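Local coordinates for pectate lyase/Amb allergen (Acidovorax citrulli, PDB 4HWV), which probably cleaves pectate by calcium-dependent elimination, as a secreted right-handed parallel beta-helix enzyme of polysaccharide lyase family 1, at residues A[345-350]-A[454-459]. Residues are numbered along the deposited sequence; the frame is centred on the assembly and turned at random.
Sequences MVHLYN and WKPSDF
M345 lies along one face of the W454 indole. Its CB stands above the six-membered ring, 3.8 Å from the centroid, a CH-pi contact. CG continues along the same side, anti to the carbonyl carbon, and carries SD to 5.2 Å from that centroid, a Met-aromatic contact made above the face but at a distance. There the chain bends at chi3 (73°), and CE folds back over the indole, with M345 CE 3.4 Å from W454 CE3. M345 CE also approaches F459 more loosely, 4.3 Å from F459 CE2. The two long side chains thus run past each other in opposite directions, while the far rim of the indole reaches the backbone of the strand: V346 N lies 3.7 Å from W454 CZ2.

Two residues along, P456 packs over the imidazole of H347, a CH-pi contact. With CG anti to the backbone N (chi1 -176°), the histidine ring presents a face to the proline. P456 CG sits almost on the ring normal, 4° off it and 3.3 Å from the H347 ring centroid. Y349 CD1 covers the opposite face toward its rim. H347 ND1 is hydrogen-bonded to Y460 OH and NE2 to E380 OE1, so both ring nitrogens are engaged and the rotation of the imidazole is fixed for the proline to pack on.

The contact lays the loop between helices 438-445 and 470-477 over strand 345-356 of the parallel beta-helix, beside strand 376-387. Across it the chemistry is CH-pi, sulfur-aromatic and apolar, implying attachment by shape and dispersion; the E380 carboxylate would probably help to polarise the imidazole beneath the proline.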
ATOM      1  N   MET A 345     -14.084  17.046 -26.729  1.00  7.18           N
ATOM      2  CA  MET A 345     -12.932  17.834 -27.175  1.00  6.75           C
ATOM      3  C   MET A 345     -11.970  17.935 -26.004  1.00  5.78           C
ATOM      4  O   MET A 345     -12.216  18.667 -25.046  1.00  5.94           O
ATOM      5  CB  MET A 345     -13.392  19.209 -27.656  1.00  8.02           C
ATOM      6  CG  MET A 345     -14.391  19.072 -28.815  1.00 10.41           C
ATOM      7  SD  MET A 345     -15.433  20.514 -29.076  1.00 12.92           S
ATOM      8  CE  MET A 345     -14.184  21.537 -29.759  1.00 12.99           C
ATOM      9  N   VAL A 346     -10.903  17.150 -26.056  1.00  4.83           N
ATOM     10  CA  VAL A 346     -10.013  16.979 -24.907  1.00  4.76           C
ATOM     11  C   VAL A 346      -8.599  17.448 -25.248  1.00  4.60           C
ATOM     12  O   VAL A 346      -8.007  17.027 -26.249  1.00  5.94           O
ATOM     13  CB  VAL A 346     -10.003  15.519 -24.444  1.00  4.90           C
ATOM     14  CG1 VAL A 346      -8.990  15.285 -23.326  1.00  5.63           C
ATOM     15  CG2 VAL A 346     -11.400  15.124 -23.984  1.00  6.21           C
ATOM     16  N   HIS A 347      -8.091  18.361 -24.422  1.00  4.28           N
ATOM     17  CA  HIS A 347      -6.788  18.977 -24.609  1.00  3.83           C
ATOM     18  C   HIS A 347      -5.855  18.459 -23.524  1.00  4.35           C
ATOM     19  O   HIS A 347      -6.167  18.587 -22.343  1.00  5.21           O
ATOM     20  CB  HIS A 347      -6.981  20.499 -24.501  1.00  4.36           C
ATOM     21  CG  HIS A 347      -5.756  21.321 -24.757  1.00  4.07           C
ATOM     22  ND1 HIS A 347      -5.665  22.623 -24.311  1.00  4.78           N
ATOM     23  CD2 HIS A 347      -4.608  21.073 -25.439  1.00  5.26           C
ATOM     24  CE1 HIS A 347      -4.526  23.151 -24.714  1.00  5.14           C
ATOM     25  NE2 HIS A 347      -3.854  22.230 -25.389  1.00  5.43           N
ATOM     26  N   LEU A 348      -4.726  17.872 -23.919  1.00  4.09           N
ATOM     27  CA  LEU A 348      -3.719  17.423 -22.942  1.00  4.50           C
ATOM     28  C   LEU A 348      -2.438  18.162 -23.269  1.00  4.33           C
ATOM     29  O   LEU A 348      -1.878  17.978 -24.346  1.00  4.90           O
ATOM     30  CB  LEU A 348      -3.455  15.910 -23.031  1.00  6.21           C
ATOM     31  CG  LEU A 348      -4.696  15.034 -22.819  1.00  6.82           C
ATOM     32  CD1 LEU A 348      -5.261  14.568 -24.158  1.00  7.34           C
ATOM     33  CD2 LEU A 348      -4.401  13.862 -21.880  1.00  7.25           C
ATOM     34  N   TYR A 349      -1.998  19.031 -22.368  1.00  4.41           N
ATOM     35  CA  TYR A 349      -0.753  19.740 -22.602  1.00  5.02           C
ATOM     36  C   TYR A 349       0.153  19.783 -21.385  1.00  4.72           C
ATOM     37  O   TYR A 349      -0.316  19.853 -20.258  1.00  5.08           O
ATOM     38  CB  TYR A 349      -0.986  21.156 -23.168  1.00  5.91           C
ATOM     39  CG  TYR A 349      -1.603  22.211 -22.264  1.00  6.73           C
ATOM     40  CD1 TYR A 349      -2.987  22.335 -22.130  1.00  6.90           C
ATOM     41  CD2 TYR A 349      -0.803  23.143 -21.595  1.00  7.50           C
ATOM     42  CE1 TYR A 349      -3.540  23.345 -21.350  1.00  8.55           C
ATOM     43  CE2 TYR A 349      -1.358  24.138 -20.803  1.00  8.59           C
ATOM     44  CZ  TYR A 349      -2.716  24.234 -20.690  1.00  8.97           C
ATOM     45  OH  TYR A 349      -3.269  25.231 -19.897  1.00 11.30           O
ATOM     46  N   ASN A 350       1.459  19.696 -21.624  1.00  4.74           N
ATOM     47  CA  ASN A 350       2.431  19.848 -20.541  1.00  4.90           C
ATOM     48  C   ASN A 350       2.162  18.885 -19.385  1.00  4.56           C
ATOM     49  O   ASN A 350       2.191  19.281 -18.215  1.00  4.76           O
ATOM     50  CB  ASN A 350       2.476  21.288 -20.004  1.00  5.64           C
ATOM     51  CG  ASN A 350       3.078  22.294 -20.983  1.00  6.22           C
ATOM     52  OD1 ASN A 350       2.749  23.465 -20.901  1.00  6.85           O
ATOM     53  ND2 ASN A 350       4.007  21.860 -21.856  1.00  7.27           N
ATOM     54  N   TRP A 454     -10.729  21.593 -34.663  1.00 11.66           N
ATOM     55  CA  TRP A 454     -10.836  22.530 -33.544  1.00 10.40           C
ATOM     56  C   TRP A 454      -9.467  22.810 -32.982  1.00 10.41           C
ATOM     57  O   TRP A 454      -8.530  22.044 -33.172  1.00 11.41           O
ATOM     58  CB  TRP A 454     -11.733  21.985 -32.423  1.00 10.38           C
ATOM     59  CG  TRP A 454     -11.051  20.980 -31.532  1.00 10.24           C
ATOM     60  CD1 TRP A 454     -10.664  19.719 -31.886  1.00 10.55           C
ATOM     61  CD2 TRP A 454     -10.700  21.130 -30.139  1.00  9.53           C
ATOM     62  NE1 TRP A 454     -10.107  19.072 -30.808  1.00  9.78           N
ATOM     63  CE2 TRP A 454     -10.099  19.917 -29.728  1.00  9.28           C
ATOM     64  CE3 TRP A 454     -10.842  22.166 -29.201  1.00  9.63           C
ATOM     65  CZ2 TRP A 454      -9.644  19.705 -28.422  1.00  9.58           C
ATOM     66  CZ3 TRP A 454     -10.383  21.962 -27.899  1.00  9.40           C
ATOM     67  CH2 TRP A 454      -9.795  20.730 -27.522  1.00  9.34           C
ATOM     68  N   LYS A 455      -9.346  23.922 -32.277  1.00 10.21           N
ATOM     69  CA  LYS A 455      -8.156  24.138 -31.477  1.00 12.06           C
ATOM     70  C   LYS A 455      -8.517  24.807 -30.170  1.00  9.19           C
ATOM     71  O   LYS A 455      -9.351  25.714 -30.124  1.00  8.45           O
ATOM     72  CB  LYS A 455      -7.100  24.934 -32.226  1.00 16.49           C
ATOM     73  CG  LYS A 455      -7.547  26.308 -32.649  1.00 19.05           C
ATOM     74  CD  LYS A 455      -6.576  26.901 -33.694  1.00 22.00           C
ATOM     75  CE  LYS A 455      -6.227  25.885 -34.756  1.00 24.16           C
ATOM     76  NZ  LYS A 455      -5.823  26.507 -36.052  1.00 25.32           N
ATOM     77  N   PRO A 456      -7.901  24.334 -29.085  1.00  7.81           N
ATOM     78  CA  PRO A 456      -8.261  24.869 -27.766  1.00  7.24           C
ATOM     79  C   PRO A 456      -7.989  26.360 -27.607  1.00  6.26           C
ATOM     80  O   PRO A 456      -8.706  26.983 -26.836  1.00  6.25           O
ATOM     81  CB  PRO A 456      -7.437  24.028 -26.788  1.00  7.86           C
ATOM     82  CG  PRO A 456      -6.428  23.288 -27.613  1.00  8.45           C
ATOM     83  CD  PRO A 456      -6.984  23.178 -29.003  1.00  7.86           C
ATOM     84  N   SER A 457      -7.021  26.932 -28.328  1.00  6.96           N
ATOM     85  CA  SER A 457      -6.742  28.364 -28.189  1.00  7.70           C
ATOM     86  C   SER A 457      -7.920  29.243 -28.643  1.00  8.63           C
ATOM     87  O   SER A 457      -7.962  30.432 -28.322  1.00  9.52           O
ATOM     88  CB  SER A 457      -5.457  28.746 -28.931  1.00  8.78           C
ATOM     89  OG  SER A 457      -5.590  28.447 -30.311  1.00  9.97           O
ATOM     90  N   ASP A 458      -8.861  28.678 -29.394  1.00  8.43           N
ATOM     91  CA  ASP A 458     -10.080  29.426 -29.723  1.00  9.09           C
ATOM     92  C   ASP A 458     -10.998  29.615 -28.520  1.00  9.23           C
ATOM     93  O   ASP A 458     -11.886  30.473 -28.540  1.00 10.66           O
ATOM     94  CB  ASP A 458     -10.867  28.740 -30.839  1.00 10.36           C
ATOM     95  CG  ASP A 458     -10.231  28.911 -32.213  1.00 13.16           C
ATOM     96  OD1 ASP A 458      -9.400  29.827 -32.395  1.00 14.60           O
ATOM     97  OD2 ASP A 458     -10.604  28.140 -33.118  1.00 14.92           O
ATOM     98  N   PHE A 459     -10.802  28.812 -27.482  1.00  7.81           N
ATOM     99  CA  PHE A 459     -11.739  28.771 -26.361  1.00  7.45           C
ATOM    100  C   PHE A 459     -11.159  29.254 -25.037  1.00  7.17           C
ATOM    101  O   PHE A 459     -11.898  29.608 -24.110  1.00  8.41           O
ATOM    102  CB  PHE A 459     -12.301  27.349 -26.235  1.00  7.54           C
ATOM    103  CG  PHE A 459     -12.978  26.895 -27.484  1.00  8.53           C
ATOM    104  CD1 PHE A 459     -14.240  27.368 -27.805  1.00  9.13           C
ATOM    105  CD2 PHE A 459     -12.342  26.057 -28.369  1.00  9.22           C
ATOM    106  CE1 PHE A 459     -14.849  26.994 -28.975  1.00 10.29           C
ATOM    107  CE2 PHE A 459     -12.966  25.688 -29.541  1.00 10.44           C
ATOM    108  CZ  PHE A 459     -14.207  26.151 -29.823  1.00 11.07           C
TER